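Local coordinates for protein short chain dehydrogenase (Rhodopseudomonas palustris, PDB 3H7A) that belongs to the short-chain dehydrogenase family and probably binds NAD(P), though its substrate and whether it catalyses the family reaction are not established, at residues A93-F107 / G148-F160. Residues are numbered along the deposited sequence; the frame is centred on the assembly and turned at random.
Sequences ANVNFPILETTDRVF and GGSGFAAFASAKF
Phe155 meets the Ala93-Asn94 backbone at the start of helix 153-173 in this Rossmann-fold short-chain dehydrogenase. It stands where classical family members carry the tyrosine of the YxxxK motif, four residues before Lys159; lacking a hydroxyl, it could not support the usual proton transfer through this position. Its chi1 of -173° carries the ring away from the backbone N and up against the loop, where Asn94 CA lies over its centre, 3.7 Å from the centroid, in a CH-pi contact. Lys159 CG lies on the opposite face, while Lys159 NZ hydrogen-bonds to Thr140 O. A serine in place of Phe155 would probably leave Asn94 CA without its aromatic platform and open a gap between this loop and the Lys159 chain.

Next to it in the chain, Ala154 CB fits among three side chains, 3.8 Å from Thr102 CG2 and equally far from Phe107 CD1, with Val106 CG1 slightly farther off, so the starts of helices 104-132 and 153-173 pack closely.

Gly151 closes the other end. Its O accepts from Phe97 N at 2.8 Å on a lone pair, and its CA lies 3.2 Å from Phe97 O; the residue has a positive phi (97°), and Asn96 OD1 lies 3.5 Å from its CA. Water 1 joins Val95 O to Phe155 N. The Asn96 amide uses ND2 twice: it donates to Ser150 O (3.1 Å), and it sits 3.2 Å above the centre of the Phe152 ring, amide and ring planes perpendicular.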
loop_
_atom_site.group_PDB
_atom_site.type_symbol
_atom_site.label_atom_id
_atom_site.label_comp_id
_atom_site.label_asym_id
_atom_site.label_seq_id
_atom_site.Cartn_x
_atom_site.Cartn_y
_atom_site.Cartn_z
ATOM N N ALA B 93 8.890 -19.530 9.056
ATOM C CA ALA B 93 9.463 -20.346 7.962
ATOM C C ALA B 93 10.470 -19.574 7.109
ATOM O O ALA B 93 10.567 -19.851 5.908
ATOM C CB ALA B 93 8.353 -20.898 7.021
ATOM N N ASN B 94 11.188 -18.610 7.685
ATOM C CA ASN B 94 12.039 -17.740 6.864
ATOM C C ASN B 94 13.117 -18.528 6.114
ATOM O O ASN B 94 14.046 -19.054 6.725
ATOM C CB ASN B 94 12.650 -16.596 7.684
ATOM C CG ASN B 94 13.138 -15.433 6.804
ATOM O OD1 ASN B 94 13.738 -15.638 5.745
ATOM N ND2 ASN B 94 12.880 -14.206 7.250
ATOM N N VAL B 95 12.943 -18.643 4.794
ATOM C CA VAL B 95 13.918 -19.284 3.900
ATOM C C VAL B 95 14.113 -18.458 2.638
ATOM O O VAL B 95 13.199 -17.761 2.197
ATOM C CB VAL B 95 13.519 -20.739 3.500
ATOM C CG1 VAL B 95 13.530 -21.658 4.713
ATOM C CG2 VAL B 95 12.161 -20.795 2.806
ATOM N N ASN B 96 15.303 -18.542 2.052
ATOM C CA ASN B 96 15.636 -17.763 0.875
ATOM C C ASN B 96 16.302 -18.658 -0.154
ATOM O O ASN B 96 17.283 -19.312 0.152
ATOM C CB ASN B 96 16.574 -16.606 1.269
ATOM C CG ASN B 96 16.852 -15.641 0.115
ATOM O OD1 ASN B 96 17.641 -15.929 -0.781
ATOM N ND2 ASN B 96 16.214 -14.479 0.151
ATOM N N PHE B 97 15.757 -18.711 -1.367
ATOM C CA PHE B 97 16.413 -19.413 -2.456
ATOM C C PHE B 97 16.177 -18.622 -3.709
ATOM O O PHE B 97 15.053 -18.201 -3.944
ATOM C CB PHE B 97 15.798 -20.800 -2.698
ATOM C CG PHE B 97 15.980 -21.774 -1.580
ATOM C CD1 PHE B 97 17.113 -22.588 -1.529
ATOM C CD2 PHE B 97 14.996 -21.914 -0.596
ATOM C CE1 PHE B 97 17.285 -23.510 -0.502
ATOM C CE2 PHE B 97 15.163 -22.831 0.445
ATOM C CZ PHE B 97 16.310 -23.627 0.490
ATOM N N PRO B 98 17.212 -18.447 -4.547
ATOM C CA PRO B 98 16.979 -17.929 -5.895
ATOM C C PRO B 98 15.861 -18.692 -6.597
ATOM O O PRO B 98 15.607 -19.851 -6.271
ATOM C CB PRO B 98 18.302 -18.196 -6.609
ATOM C CG PRO B 98 19.323 -18.122 -5.521
ATOM C CD PRO B 98 18.642 -18.702 -4.285
ATOM N N ILE B 99 15.209 -18.059 -7.567
ATOM C CA ILE B 99 14.018 -18.668 -8.155
ATOM C C ILE B 99 14.270 -20.073 -8.750
ATOM O O ILE B 99 13.508 -21.015 -8.495
ATOM C CB ILE B 99 13.293 -17.698 -9.115
ATOM C CG1 ILE B 99 11.969 -18.298 -9.588
ATOM C CG2 ILE B 99 14.179 -17.295 -10.285
ATOM C CD1 ILE B 99 10.950 -18.508 -8.439
ATOM N N LEU B 100 15.376 -20.232 -9.470
ATOM C CA LEU B 100 15.717 -21.518 -10.089
ATOM C C LEU B 100 16.113 -22.583 -9.057
ATOM O O LEU B 100 16.127 -23.764 -9.362
ATOM C CB LEU B 100 16.804 -21.337 -11.162
ATOM C CG LEU B 100 16.421 -20.430 -12.336
ATOM C CD1 LEU B 100 17.438 -20.502 -13.488
ATOM C CD2 LEU B 100 15.032 -20.771 -12.837
ATOM N N GLU B 101 16.395 -22.155 -7.829
ATOM C CA GLU B 101 16.768 -23.061 -6.758
ATOM C C GLU B 101 15.635 -23.215 -5.760
ATOM O O GLU B 101 15.828 -23.747 -4.663
ATOM C CB GLU B 101 18.022 -22.551 -6.055
ATOM C CG GLU B 101 19.239 -22.472 -6.983
ATOM C CD GLU B 101 20.416 -21.757 -6.345
ATOM O OE1 GLU B 101 20.549 -21.819 -5.104
ATOM O OE2 GLU B 101 21.208 -21.124 -7.084
ATOM N N THR B 102 14.441 -22.770 -6.139
ATOM C CA THR B 102 13.289 -22.921 -5.252
ATOM C C THR B 102 12.551 -24.155 -5.758
ATOM O O THR B 102 11.916 -24.124 -6.806
ATOM C CB THR B 102 12.388 -21.633 -5.242
ATOM O OG1 THR B 102 13.157 -20.484 -4.836
ATOM C CG2 THR B 102 11.203 -21.791 -4.320
ATOM N N THR B 103 12.658 -25.244 -5.011
ATOM C CA THR B 103 12.195 -26.559 -5.460
ATOM C C THR B 103 10.680 -26.662 -5.300
ATOM O O THR B 103 10.067 -25.839 -4.608
ATOM C CB THR B 103 12.902 -27.688 -4.689
ATOM O OG1 THR B 103 12.614 -27.563 -3.293
ATOM C CG2 THR B 103 14.443 -27.619 -4.887
ATOM N N ASP B 104 10.077 -27.630 -5.994
ATOM C CA ASP B 104 8.671 -27.977 -5.799
ATOM C C ASP B 104 8.385 -28.256 -4.327
ATOM O O ASP B 104 7.421 -27.741 -3.768
ATOM C CB ASP B 104 8.298 -29.199 -6.643
ATOM C CG ASP B 104 8.469 -28.956 -8.128
ATOM O OD1 ASP B 104 8.682 -27.791 -8.506
ATOM O OD2 ASP B 104 8.380 -29.920 -8.927
ATOM N N ARG B 105 9.246 -29.049 -3.704
ATOM C CA ARG B 105 9.122 -29.380 -2.284
ATOM C C ARG B 105 9.123 -28.150 -1.374
ATOM O O ARG B 105 8.225 -28.006 -0.546
ATOM C CB ARG B 105 10.231 -30.346 -1.851
ATOM C CG ARG B 105 10.001 -30.921 -0.487
ATOM C CD ARG B 105 11.193 -31.695 0.021
ATOM N NE ARG B 105 11.334 -31.456 1.450
ATOM C CZ ARG B 105 10.835 -32.233 2.406
ATOM N NH1 ARG B 105 11.010 -31.897 3.678
ATOM N NH2 ARG B 105 10.176 -33.344 2.093
ATOM N N VAL B 106 10.148 -27.301 -1.491
ATOM C CA VAL B 106 10.261 -26.094 -0.659
ATOM C C VAL B 106 9.037 -25.170 -0.781
ATOM O O VAL B 106 8.475 -24.767 0.233
ATOM C CB VAL B 106 11.596 -25.341 -0.935
ATOM C CG1 VAL B 106 11.540 -23.875 -0.479
ATOM C CG2 VAL B 106 12.744 -26.080 -0.245
ATOM N N PHE B 107 8.607 -24.886 -2.007
ATOM C CA PHE B 107 7.443 -24.036 -2.240
ATOM C C PHE B 107 6.161 -24.620 -1.608
ATOM O O PHE B 107 5.450 -23.893 -0.909
ATOM C CB PHE B 107 7.258 -23.745 -3.738
ATOM C CG PHE B 107 6.307 -22.578 -4.040
ATOM C CD1 PHE B 107 6.788 -21.269 -4.150
ATOM C CD2 PHE B 107 4.935 -22.797 -4.235
ATOM C CE1 PHE B 107 5.922 -20.176 -4.424
ATOM C CE2 PHE B 107 4.068 -21.737 -4.527
ATOM C CZ PHE B 107 4.556 -20.420 -4.602
ATOM N N GLY B 148 7.803 -8.876 -1.637
ATOM C CA GLY B 148 8.630 -10.032 -1.945
ATOM C C GLY B 148 9.989 -9.654 -2.514
ATOM O O GLY B 148 10.088 -9.212 -3.650
ATOM N N GLY B 149 11.037 -9.833 -1.725
ATOM C CA GLY B 149 12.389 -9.535 -2.186
ATOM C C GLY B 149 13.008 -10.672 -2.970
ATOM O O GLY B 149 12.404 -11.734 -3.121
ATOM N N SER B 150 14.222 -10.447 -3.460
ATOM C CA SER B 150 14.941 -11.454 -4.218
ATOM C C SER B 150 15.259 -12.663 -3.342
ATOM O O SER B 150 15.841 -12.542 -2.257
ATOM C CB SER B 150 16.222 -10.856 -4.793
ATOM O OG SER B 150 16.982 -11.830 -5.474
ATOM N N GLY B 151 14.853 -13.834 -3.813
ATOM C CA GLY B 151 15.138 -15.079 -3.118
ATOM C C GLY B 151 13.960 -15.510 -2.258
ATOM O O GLY B 151 13.945 -16.625 -1.734
ATOM N N PHE B 152 12.966 -14.634 -2.124
ATOM C CA PHE B 152 11.863 -14.879 -1.188
ATOM C C PHE B 152 10.559 -15.383 -1.809
ATOM O O PHE B 152 9.512 -15.318 -1.142
ATOM C CB PHE B 152 11.603 -13.621 -0.362
ATOM C CG PHE B 152 12.649 -13.359 0.674
ATOM C CD1 PHE B 152 12.810 -14.227 1.739
ATOM C CD2 PHE B 152 13.461 -12.245 0.585
ATOM C CE1 PHE B 152 13.787 -14.000 2.698
ATOM C CE2 PHE B 152 14.443 -11.998 1.545
ATOM C CZ PHE B 152 14.606 -12.875 2.598
ATOM N N ALA B 153 10.601 -15.897 -3.044
ATOM C CA ALA B 153 9.352 -16.328 -3.715
ATOM C C ALA B 153 8.509 -17.327 -2.930
ATOM O O ALA B 153 7.290 -17.168 -2.859
ATOM C CB ALA B 153 9.604 -16.829 -5.157
ATOM N N ALA B 154 9.139 -18.330 -2.315
ATOM C CA ALA B 154 8.364 -19.309 -1.550
ATOM C C ALA B 154 7.811 -18.734 -0.248
ATOM O O ALA B 154 6.637 -18.935 0.068
ATOM C CB ALA B 154 9.171 -20.591 -1.283
ATOM N N PHE B 155 8.666 -18.058 0.514
ATOM C CA PHE B 155 8.268 -17.497 1.808
ATOM C C PHE B 155 7.253 -16.345 1.695
ATOM O O PHE B 155 6.230 -16.338 2.391
ATOM C CB PHE B 155 9.517 -17.064 2.588
ATOM C CG PHE B 155 9.248 -16.628 4.006
ATOM C CD1 PHE B 155 8.543 -17.438 4.884
ATOM C CD2 PHE B 155 9.714 -15.401 4.469
ATOM C CE1 PHE B 155 8.300 -17.027 6.206
ATOM C CE2 PHE B 155 9.475 -14.981 5.790
ATOM C CZ PHE B 155 8.776 -15.806 6.661
ATOM N N ALA B 156 7.527 -15.378 0.817
ATOM C CA ALA B 156 6.633 -14.259 0.613
ATOM C C ALA B 156 5.287 -14.750 0.051
ATOM O O ALA B 156 4.240 -14.223 0.425
ATOM C CB ALA B 156 7.261 -13.215 -0.313
ATOM N N SER B 157 5.302 -15.774 -0.801
ATOM C CA SER B 157 4.027 -16.272 -1.366
ATOM C C SER B 157 3.101 -16.766 -0.272
ATOM O O SER B 157 1.910 -16.430 -0.238
ATOM C CB SER B 157 4.249 -17.385 -2.367
ATOM O OG SER B 157 3.011 -17.730 -2.958
ATOM N N ALA B 158 3.669 -17.541 0.644
ATOM C CA ALA B 158 2.919 -18.057 1.780
ATOM C C ALA B 158 2.531 -16.954 2.770
ATOM O O ALA B 158 1.428 -16.993 3.311
ATOM C CB ALA B 158 3.714 -19.146 2.482
ATOM N N LYS B 159 3.421 -15.990 3.034
ATOM C CA LYS B 159 3.081 -14.874 3.951
ATOM C C LYS B 159 2.001 -13.911 3.402
ATOM O O LYS B 159 1.089 -13.520 4.137
ATOM C CB LYS B 159 4.324 -14.103 4.437
ATOM C CG LYS B 159 5.367 -14.954 5.154
ATOM C CD LYS B 159 4.850 -15.661 6.421
ATOM C CE LYS B 159 4.379 -14.706 7.465
ATOM N NZ LYS B 159 4.132 -15.434 8.745
ATOM N N PHE B 160 2.097 -13.576 2.117
ATOM C CA PHE B 160 1.069 -12.803 1.411
ATOM C C PHE B 160 -0.238 -13.578 1.489
ATOM O O PHE B 160 -1.284 -13.015 1.806
ATOM C CB PHE B 160 1.432 -12.648 -0.058
ATOM C CG PHE B 160 2.225 -11.412 -0.389
ATOM C CD1 PHE B 160 3.460 -11.157 0.210
ATOM C CD2 PHE B 160 1.794 -10.568 -1.410
ATOM C CE1 PHE B 160 4.200 -10.041 -0.170
ATOM C CE2 PHE B 160 2.518 -9.467 -1.772
ATOM C CZ PHE B 160 3.741 -9.218 -1.169
HETATM O O HOH W 1 11.544 -18.264 0.108
HETATM O O HOH W 2 12.809 -16.655 -4.952
HETATM O O HOH W 3 12.231 -18.731 -2.662
HETATM O O HOH W 4 4.731 -20.936 -0.563
#